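Local coordinates for protein alpha-galactosidase (Lactobacillus brevis, PDB 3MI6) that probably releases terminal, non-reducing alpha-D-galactose residues from alpha-galactosides by hydrolysis, including galactose oligosaccharides, galactomannans and galactolipids, as a family 36 glycosidase, at residues R222-H227 / G531-L536; L333-E338 / V365-W370; K477-R482 / E525-G530. All blocks are in the same frame, centred on the assembly; numbering follows the deposited sequence.

Interaction 1. Residues R222-H227 / G531-L536; sequences RMASSH and GGRFDL
The alpha carbon of Gly532 sits over the middle of the His227 imidazole, 3.3 Å from the ring centroid and only 6° off its normal, a CH-pi contact with the face of the ring. The fit depends on Gly532 lacking a side chain, because a beta carbon at this position would run into CE1 of the ring. His227 places CG beside its own backbone N (chi1 -67°), which turns the ring over the glycine. Both ring nitrogens are bonded as well, ND1 to the hydroxyl of Tyr483 and NE2 to the carbonyl of Ser529, so the rotation of the imidazole is fixed, and the ring lies close to Trp200, a predicted substrate-binding residue, which puts this domain junction beside the probable active site. Further along, Ser225 OG donates to OD2 of Asp535; the bond is modelled very short, and its exact length is doubtful at this resolution. The other carboxylate oxygen, OD1, makes Asp535 the N-cap of helix 536-539. Beside the serine, the methyl of Ala224 rests on the Arg533 chain, CB 3.6 Å from CG. That chain bends at chi2 and chi3, and its guanidinium forms a salt bridge with Glu416 through NH2. The contact joins two irregular loops, 222-227 between strands 214-219 and 233-236 of the N-terminal beta domain, and 531-536 between barrel strand 523-526 and helix 536-539, with Met223 packing on helix 500-518.

Interaction 2. Residues L333-E338 / V365-W370; sequences LINNWE and VLDDGW
Asn335 gives its ND2 to OD1 of Asp367 at 3.0 Å, with the acceptor close to the amide plane but the N-H on the anti side of OD1, 34° out of the carboxylate plane. The same OD1 forms a salt bridge with Lys477, while OD2 takes the N-H of Asp368. CG of Asn335 lies opposite the backbone N (chi1 -177°), and the amide is turned so that ND2 faces Asp367 while OD1 accepts Trp337 N at 2.9 Å, capping the turn into helix 337-340. A leucine in place of Asn335 would probably leave Asp367 OD1 without its amide partner and Trp337 N uncapped. Asn336 OD1 receives the N-H of Asp367 at 3.0 Å on a lone pair in the carbonyl plane, taking over where the strand pairing stops. That pairing is parallel, with Val365 N bonded to Ile334 O at 2.9 Å. Farther out, Trp337 CB packs on Asp367 CG at 3.9 Å, and Leu333 CB meets Val365 CG2 at 4.2 Å. Asp367 and Asp368 are predicted substrate binders at the C-terminal mouth of the TIM barrel. Strands 333-335 and 363-366 are neighbours in it, linked through helix 346-358, with 601-604 and 408-413 flanking the pair.

Interaction 3. Residues K477-R482 / E525-G530; sequences KWDMNR and ESCASG
Cys527 is the centre of this contact, and its thiol lies against the Asp479 carboxylate. With SG anti to the backbone N (chi1 -171°), the sulfur comes to 3.2 Å from Asp479 OD1. It also lies 4.0 Å from CE of Lys477, while CB of the cysteine packs on the carbonyl oxygen of Trp478. Lys477 runs out fully extended, so that the aliphatic part passes the sulfur before NZ reaches its salt-bridge partner Asp367, just past the end of strand 363-366. The strands themselves pair in parallel: Trp478 N donates to Glu525 O at 3.1 Å, almost straight at 170°. Past the strand ends the two chains stay side by side, with a CA-H...O contact from CA of Ala528 to the carbonyl oxygen of Met480 at 3.2 Å and a stronger bond from Ser529, which matters mainly through its backbone. Its N-H meets Asp479 OD1 at 3.2 Å on the syn lone pair, while Met480 N approaches the same oxygen from the anti side, tilted out of the carboxylate plane. OD2 of Asp479 accepts from the indole N-H of Trp412. Three N-H groups therefore grip the carboxylate from both oxygens, and between them they fix its rotation. The methyl CE of Met480 adds a loose apolar touch on CB of Ala528, 4.3 Å away. Asp479 is the predicted nucleophile, and Lys477 and Cys527 are predicted to bind substrate; the loop after strand 523-526 reaches that nucleophile through the Ser529 N-H. The N-H groups probably hold the carboxylate in one orientation, as the nucleophile of a retaining family 36 enzyme would need.

Overall arrangement
Interactions 2 and 3 share the eight-stranded parallel barrel, joining strands 333-335 with 363-366 and 475-478 with 523-526; their centres are 13 Å apart. They come in series along the chain, and they touch at the C-terminal mouth of the barrel. Both are nested inside the long loop closed by interaction 1, which ties the N-terminal beta domain to the segment following strand 523-526. Interaction 1 lies 10 Å from interaction 3, centre to centre, and touches it, but is 22 Å from interaction 2. The predicted sugar site thus probably lies at the barrel strand ends, bordered by a loop of the N-terminal domain.

Interaction 1. Residues R222-H227 / G531-L536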
loop_
_atom_site.group_PDB
_atom_site.type_symbol
_atom_site.label_atom_id
_atom_site.label_comp_id
_atom_site.label_asym_id
_atom_site.label_seq_id
_atom_site.Cartn_x
_atom_site.Cartn_y
_atom_site.Cartn_z
ATOM N N ARG D 222 11.872 -20.707 -24.541
ATOM C CA ARG D 222 12.238 -20.265 -25.880
ATOM C C ARG D 222 13.669 -20.592 -26.315
ATOM O O ARG D 222 14.189 -19.962 -27.238
ATOM C CB ARG D 222 11.985 -18.768 -26.014
ATOM C CG ARG D 222 10.808 -18.278 -25.178
ATOM C CD ARG D 222 10.915 -16.767 -24.900
ATOM N NE ARG D 222 10.152 -15.977 -25.862
ATOM C CZ ARG D 222 8.954 -15.466 -25.606
ATOM N NH1 ARG D 222 8.401 -15.655 -24.406
ATOM N NH2 ARG D 222 8.330 -14.758 -26.540
HETATM N N MSE D 223 14.282 -21.590 -25.682
HETATM C CA MSE D 223 15.687 -21.950 -25.952
HETATM C C MSE D 223 16.673 -20.767 -25.842
HETATM O O MSE D 223 17.709 -20.724 -26.531
HETATM C CB MSE D 223 15.842 -22.594 -27.324
HETATM C CG MSE D 223 15.511 -24.066 -27.426
HETATM SE SE MSE D 223 15.881 -24.658 -29.287
HETATM C CE MSE D 223 15.333 -26.511 -29.094
ATOM N N ALA D 224 16.322 -19.815 -24.988
ATOM C CA ALA D 224 17.191 -18.714 -24.611
ATOM C C ALA D 224 16.613 -18.192 -23.318
ATOM O O ALA D 224 15.408 -18.335 -23.082
ATOM C CB ALA D 224 17.170 -17.631 -25.652
ATOM N N SER D 225 17.459 -17.631 -22.458
ATOM C CA SER D 225 16.948 -16.801 -21.381
ATOM C C SER D 225 16.299 -15.743 -22.229
ATOM O O SER D 225 16.818 -15.420 -23.290
ATOM C CB SER D 225 18.106 -16.216 -20.589
ATOM O OG SER D 225 19.086 -15.682 -21.473
ATOM N N SER D 226 15.161 -15.204 -21.849
ATOM C CA SER D 226 14.481 -14.388 -22.855
ATOM C C SER D 226 14.759 -12.866 -22.828
ATOM O O SER D 226 15.543 -12.376 -22.030
ATOM C CB SER D 226 12.979 -14.672 -22.790
ATOM O OG SER D 226 12.545 -14.747 -21.441
ATOM N N HIS D 227 14.139 -12.145 -23.755
ATOM C CA HIS D 227 13.858 -10.729 -23.567
ATOM C C HIS D 227 12.856 -10.618 -22.410
ATOM O O HIS D 227 12.898 -9.691 -21.627
ATOM C CB HIS D 227 13.204 -10.102 -24.821
ATOM C CG HIS D 227 14.098 -10.042 -26.026
ATOM N ND1 HIS D 227 14.088 -11.010 -27.012
ATOM C CD2 HIS D 227 15.020 -9.125 -26.411
ATOM C CE1 HIS D 227 14.972 -10.697 -27.944
ATOM N NE2 HIS D 227 15.550 -9.557 -27.604
ATOM N N GLY D 531 18.790 -7.551 -26.047
ATOM C CA GLY D 531 19.098 -8.311 -24.842
ATOM C C GLY D 531 18.328 -9.599 -24.592
ATOM O O GLY D 531 17.979 -9.903 -23.459
ATOM N N GLY D 532 18.088 -10.368 -25.648
ATOM C CA GLY D 532 17.299 -11.578 -25.553
ATOM C C GLY D 532 18.065 -12.780 -25.022
ATOM O O GLY D 532 17.495 -13.849 -24.834
ATOM N N ARG D 533 19.365 -12.624 -24.800
ATOM C CA ARG D 533 20.147 -13.680 -24.160
ATOM C C ARG D 533 21.094 -13.115 -23.122
ATOM O O ARG D 533 22.099 -13.719 -22.806
ATOM C CB ARG D 533 20.925 -14.492 -25.191
ATOM C CG ARG D 533 20.223 -15.749 -25.620
ATOM C CD ARG D 533 21.205 -16.870 -25.779
ATOM N NE ARG D 533 22.106 -16.682 -26.921
ATOM C CZ ARG D 533 22.041 -17.377 -28.055
ATOM N NH1 ARG D 533 21.102 -18.310 -28.221
ATOM N NH2 ARG D 533 22.915 -17.131 -29.021
ATOM N N PHE D 534 20.747 -11.960 -22.580
ATOM C CA PHE D 534 21.639 -11.241 -21.698
ATOM C C PHE D 534 21.854 -12.000 -20.388
ATOM O O PHE D 534 21.154 -11.736 -19.396
ATOM C CB PHE D 534 21.034 -9.867 -21.406
ATOM C CG PHE D 534 22.017 -8.877 -20.879
ATOM C CD1 PHE D 534 22.364 -8.880 -19.555
ATOM C CD2 PHE D 534 22.596 -7.946 -21.728
ATOM C CE1 PHE D 534 23.272 -7.977 -19.081
ATOM C CE2 PHE D 534 23.505 -7.034 -21.270
ATOM C CZ PHE D 534 23.848 -7.042 -19.941
ATOM N N ASP D 535 22.818 -12.922 -20.367
ATOM C CA ASP D 535 22.981 -13.779 -19.200
ATOM C C ASP D 535 24.405 -14.250 -18.913
ATOM O O ASP D 535 25.278 -14.170 -19.749
ATOM C CB ASP D 535 22.041 -14.970 -19.298
ATOM C CG ASP D 535 22.338 -15.847 -20.489
ATOM O OD1 ASP D 535 23.532 -16.006 -20.846
ATOM O OD2 ASP D 535 21.368 -16.387 -21.062
ATOM N N LEU D 536 24.625 -14.749 -17.704
ATOM C CA LEU D 536 25.962 -15.129 -17.266
ATOM C C LEU D 536 26.561 -16.182 -18.201
ATOM O O LEU D 536 27.775 -16.253 -18.381
ATOM C CB LEU D 536 25.956 -15.596 -15.800
ATOM C CG LEU D 536 25.452 -14.589 -14.735
ATOM C CD1 LEU D 536 25.218 -15.269 -13.413
ATOM C CD2 LEU D 536 26.363 -13.396 -14.537
#

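Interaction 2. Residues L333-E338 / V365-W370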
loop_
_atom_site.group_PDB
_atom_site.type_symbol
_atom_site.label_atom_id
_atom_site.label_comp_id
_atom_site.label_asym_id
_atom_site.label_seq_id
_atom_site.Cartn_x
_atom_site.Cartn_y
_atom_site.Cartn_z
ATOM N N LEU D 333 33.362 2.133 -30.373
ATOM C CA LEU D 333 33.124 1.617 -31.707
ATOM C C LEU D 333 32.075 2.425 -32.444
ATOM O O LEU D 333 31.340 3.202 -31.840
ATOM C CB LEU D 333 32.681 0.166 -31.635
ATOM C CG LEU D 333 31.343 -0.112 -30.950
ATOM C CD1 LEU D 333 30.165 0.153 -31.874
ATOM C CD2 LEU D 333 31.305 -1.546 -30.462
ATOM N N ILE D 334 32.017 2.244 -33.757
ATOM C CA ILE D 334 30.900 2.746 -34.536
ATOM C C ILE D 334 30.327 1.611 -35.390
ATOM O O ILE D 334 31.060 0.784 -35.894
ATOM C CB ILE D 334 31.287 3.959 -35.388
ATOM C CG1 ILE D 334 30.090 4.402 -36.229
ATOM C CG2 ILE D 334 32.479 3.643 -36.265
ATOM C CD1 ILE D 334 30.242 5.762 -36.825
ATOM N N ASN D 335 29.006 1.572 -35.515
ATOM C CA ASN D 335 28.289 0.490 -36.175
ATOM C C ASN D 335 27.340 1.112 -37.198
ATOM O O ASN D 335 26.601 2.052 -36.863
ATOM C CB ASN D 335 27.520 -0.303 -35.108
ATOM C CG ASN D 335 26.787 -1.518 -35.662
ATOM O OD1 ASN D 335 26.319 -1.523 -36.804
ATOM N ND2 ASN D 335 26.664 -2.551 -34.833
ATOM N N ASN D 336 27.365 0.607 -38.437
ATOM C CA ASN D 336 26.570 1.188 -39.536
ATOM C C ASN D 336 25.100 0.735 -39.642
ATOM O O ASN D 336 24.402 1.110 -40.582
ATOM C CB ASN D 336 27.254 0.941 -40.874
ATOM C CG ASN D 336 27.271 -0.522 -41.248
ATOM O OD1 ASN D 336 27.829 -1.339 -40.524
ATOM N ND2 ASN D 336 26.657 -0.864 -42.376
ATOM N N TRP D 337 24.641 -0.056 -38.675
ATOM C CA TRP D 337 23.285 -0.609 -38.685
ATOM C C TRP D 337 22.186 0.461 -38.806
ATOM O O TRP D 337 21.599 0.610 -39.876
ATOM C CB TRP D 337 23.057 -1.548 -37.479
ATOM C CG TRP D 337 21.615 -2.019 -37.292
ATOM C CD1 TRP D 337 20.855 -1.890 -36.168
ATOM C CD2 TRP D 337 20.777 -2.672 -38.262
ATOM N NE1 TRP D 337 19.605 -2.420 -36.371
ATOM C CE2 TRP D 337 19.531 -2.910 -37.645
ATOM C CE3 TRP D 337 20.960 -3.075 -39.590
ATOM C CZ2 TRP D 337 18.480 -3.536 -38.298
ATOM C CZ3 TRP D 337 19.913 -3.698 -40.241
ATOM C CH2 TRP D 337 18.685 -3.923 -39.591
ATOM N N GLU D 338 21.911 1.198 -37.723
ATOM C CA GLU D 338 20.885 2.262 -37.729
ATOM C C GLU D 338 21.287 3.463 -38.611
ATOM O O GLU D 338 20.511 4.413 -38.801
ATOM C CB GLU D 338 20.569 2.749 -36.299
ATOM C CG GLU D 338 19.907 1.722 -35.358
ATOM C CD GLU D 338 19.503 2.333 -33.991
ATOM O OE1 GLU D 338 18.920 3.449 -33.984
ATOM O OE2 GLU D 338 19.765 1.696 -32.931
ATOM N N VAL D 365 32.599 -1.409 -36.954
ATOM C CA VAL D 365 31.893 -2.693 -36.984
ATOM C C VAL D 365 30.878 -2.793 -38.124
ATOM O O VAL D 365 29.785 -2.236 -38.034
ATOM C CB VAL D 365 31.117 -2.964 -35.684
ATOM C CG1 VAL D 365 30.542 -4.345 -35.728
ATOM C CG2 VAL D 365 32.003 -2.792 -34.468
ATOM N N LEU D 366 31.232 -3.517 -39.183
ATOM C CA LEU D 366 30.314 -3.750 -40.279
ATOM C C LEU D 366 29.177 -4.673 -39.813
ATOM O O LEU D 366 29.435 -5.767 -39.295
ATOM C CB LEU D 366 31.084 -4.378 -41.428
ATOM C CG LEU D 366 30.319 -4.826 -42.664
ATOM C CD1 LEU D 366 29.663 -3.649 -43.314
ATOM C CD2 LEU D 366 31.272 -5.521 -43.627
ATOM N N ASP D 367 27.925 -4.240 -39.973
ATOM C CA ASP D 367 26.794 -5.023 -39.467
ATOM C C ASP D 367 26.137 -5.841 -40.572
ATOM O O ASP D 367 26.775 -6.183 -41.569
ATOM C CB ASP D 367 25.755 -4.130 -38.757
ATOM C CG ASP D 367 25.043 -4.845 -37.583
ATOM O OD1 ASP D 367 25.564 -4.803 -36.439
ATOM O OD2 ASP D 367 23.955 -5.424 -37.800
ATOM N N ASP D 368 24.858 -6.142 -40.380
ATOM C CA ASP D 368 24.104 -7.020 -41.259
ATOM C C ASP D 368 24.178 -6.547 -42.709
ATOM O O ASP D 368 24.022 -5.358 -42.985
ATOM C CB ASP D 368 22.642 -7.079 -40.786
ATOM C CG ASP D 368 21.880 -8.283 -41.332
ATOM O OD1 ASP D 368 22.243 -8.819 -42.394
ATOM O OD2 ASP D 368 20.896 -8.686 -40.692
ATOM N N GLY D 369 24.433 -7.478 -43.626
ATOM C CA GLY D 369 24.340 -7.188 -45.045
ATOM C C GLY D 369 25.550 -7.520 -45.901
ATOM O O GLY D 369 25.489 -7.418 -47.119
ATOM N N TRP D 370 26.647 -7.932 -45.287
ATOM C CA TRP D 370 27.889 -8.102 -46.032
ATOM C C TRP D 370 28.008 -9.442 -46.767
ATOM O O TRP D 370 28.849 -9.606 -47.658
ATOM C CB TRP D 370 29.087 -7.914 -45.102
ATOM C CG TRP D 370 29.131 -8.909 -43.996
ATOM C CD1 TRP D 370 28.561 -8.784 -42.774
ATOM C CD2 TRP D 370 29.769 -10.181 -44.017
ATOM N NE1 TRP D 370 28.806 -9.898 -42.022
ATOM C CE2 TRP D 370 29.548 -10.776 -42.764
ATOM C CE3 TRP D 370 30.505 -10.877 -44.970
ATOM C CZ2 TRP D 370 30.040 -12.038 -42.434
ATOM C CZ3 TRP D 370 30.994 -12.129 -44.647
ATOM C CH2 TRP D 370 30.763 -12.696 -43.387
#

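Interaction 3. Residues K477-R482 / E525-G530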
loop_
_atom_site.group_PDB
_atom_site.type_symbol
_atom_site.label_atom_id
_atom_site.label_comp_id
_atom_site.label_asym_id
_atom_site.label_seq_id
_atom_site.Cartn_x
_atom_site.Cartn_y
_atom_site.Cartn_z
ATOM N N LYS D 477 30.262 -9.347 -33.707
ATOM C CA LYS D 477 28.938 -9.238 -33.136
ATOM C C LYS D 477 28.197 -10.504 -33.551
ATOM O O LYS D 477 27.960 -10.745 -34.732
ATOM C CB LYS D 477 28.234 -7.978 -33.650
ATOM C CG LYS D 477 26.963 -7.580 -32.896
ATOM C CD LYS D 477 26.387 -6.297 -33.515
ATOM C CE LYS D 477 25.009 -5.929 -32.973
ATOM N NZ LYS D 477 24.411 -4.716 -33.643
ATOM N N TRP D 478 27.862 -11.321 -32.564
ATOM C CA TRP D 478 27.195 -12.596 -32.789
ATOM C C TRP D 478 25.732 -12.485 -32.357
ATOM O O TRP D 478 25.395 -12.574 -31.170
ATOM C CB TRP D 478 27.937 -13.686 -32.012
ATOM C CG TRP D 478 27.298 -15.042 -31.964
ATOM C CD1 TRP D 478 25.977 -15.339 -32.090
ATOM C CD2 TRP D 478 27.966 -16.287 -31.728
ATOM N NE1 TRP D 478 25.775 -16.694 -31.957
ATOM C CE2 TRP D 478 26.979 -17.299 -31.730
ATOM C CE3 TRP D 478 29.303 -16.645 -31.513
ATOM C CZ2 TRP D 478 27.284 -18.642 -31.530
ATOM C CZ3 TRP D 478 29.605 -17.983 -31.308
ATOM C CH2 TRP D 478 28.601 -18.966 -31.320
ATOM N N ASP D 479 24.869 -12.290 -33.345
ATOM C CA ASP D 479 23.469 -11.979 -33.112
ATOM C C ASP D 479 22.612 -13.251 -33.163
ATOM O O ASP D 479 23.120 -14.337 -33.426
ATOM C CB ASP D 479 23.020 -10.974 -34.167
ATOM C CG ASP D 479 21.822 -10.175 -33.737
ATOM O OD1 ASP D 479 21.150 -10.576 -32.757
ATOM O OD2 ASP D 479 21.555 -9.135 -34.388
HETATM N N MSE D 480 21.313 -13.110 -32.912
HETATM C CA MSE D 480 20.389 -14.243 -32.842
HETATM C C MSE D 480 18.958 -13.696 -32.753
HETATM O O MSE D 480 18.514 -13.287 -31.674
HETATM C CB MSE D 480 20.724 -15.122 -31.633
HETATM C CG MSE D 480 20.172 -16.535 -31.708
HETATM SE SE MSE D 480 18.301 -16.710 -31.150
HETATM C CE MSE D 480 18.474 -16.552 -29.201
ATOM N N ASN D 481 18.244 -13.707 -33.882
ATOM C CA ASN D 481 17.066 -12.862 -34.075
ATOM C C ASN D 481 15.676 -13.508 -34.177
ATOM O O ASN D 481 14.719 -12.844 -34.560
ATOM C CB ASN D 481 17.274 -11.966 -35.298
ATOM C CG ASN D 481 18.251 -10.841 -35.035
ATOM O OD1 ASN D 481 19.217 -10.641 -35.785
ATOM N ND2 ASN D 481 18.016 -10.103 -33.957
ATOM N N ARG D 482 15.541 -14.783 -33.851
ATOM C CA ARG D 482 14.203 -15.336 -33.703
ATOM C C ARG D 482 14.167 -16.430 -32.652
ATOM O O ARG D 482 15.205 -16.886 -32.200
ATOM C CB ARG D 482 13.677 -15.880 -35.022
ATOM C CG ARG D 482 14.353 -17.145 -35.469
ATOM C CD ARG D 482 13.474 -17.902 -36.384
ATOM N NE ARG D 482 12.444 -18.634 -35.660
ATOM C CZ ARG D 482 11.491 -19.343 -36.257
ATOM N NH1 ARG D 482 11.444 -19.398 -37.583
ATOM N NH2 ARG D 482 10.580 -19.995 -35.544
ATOM N N GLU D 525 31.071 -9.610 -28.838
ATOM C CA GLU D 525 29.891 -8.973 -28.275
ATOM C C GLU D 525 28.720 -9.883 -28.568
ATOM O O GLU D 525 28.399 -10.131 -29.713
ATOM C CB GLU D 525 29.651 -7.556 -28.843
ATOM C CG GLU D 525 28.474 -6.820 -28.162
ATOM C CD GLU D 525 28.569 -5.269 -28.165
ATOM O OE1 GLU D 525 27.494 -4.614 -28.205
ATOM O OE2 GLU D 525 29.691 -4.697 -28.110
ATOM N N SER D 526 28.117 -10.408 -27.512
ATOM C CA SER D 526 26.940 -11.259 -27.625
ATOM C C SER D 526 25.703 -10.423 -28.003
ATOM O O SER D 526 25.617 -9.230 -27.678
ATOM C CB SER D 526 26.736 -12.009 -26.313
ATOM O OG SER D 526 25.442 -11.793 -25.819
ATOM N N CYS D 527 24.757 -11.027 -28.717
ATOM C CA CYS D 527 23.573 -10.289 -29.137
ATOM C C CYS D 527 22.409 -11.228 -29.360
ATOM O O CYS D 527 22.608 -12.387 -29.685
ATOM C CB CYS D 527 23.869 -9.507 -30.419
ATOM S SG CYS D 527 22.582 -8.342 -30.920
ATOM N N ALA D 528 21.196 -10.727 -29.164
ATOM C CA ALA D 528 19.978 -11.488 -29.443
ATOM C C ALA D 528 18.819 -10.519 -29.616
ATOM O O ALA D 528 17.978 -10.391 -28.721
ATOM C CB ALA D 528 19.677 -12.482 -28.330
ATOM N N SER D 529 18.781 -9.841 -30.768
ATOM C CA SER D 529 17.794 -8.797 -31.011
ATOM C C SER D 529 17.887 -7.781 -29.878
ATOM O O SER D 529 16.873 -7.295 -29.371
ATOM C CB SER D 529 16.379 -9.385 -31.055
ATOM O OG SER D 529 16.085 -9.947 -32.314
ATOM N N GLY D 530 19.110 -7.459 -29.475
ATOM C CA GLY D 530 19.315 -6.698 -28.257
ATOM C C GLY D 530 19.543 -7.675 -27.132
ATOM O O GLY D 530 20.379 -8.562 -27.262
#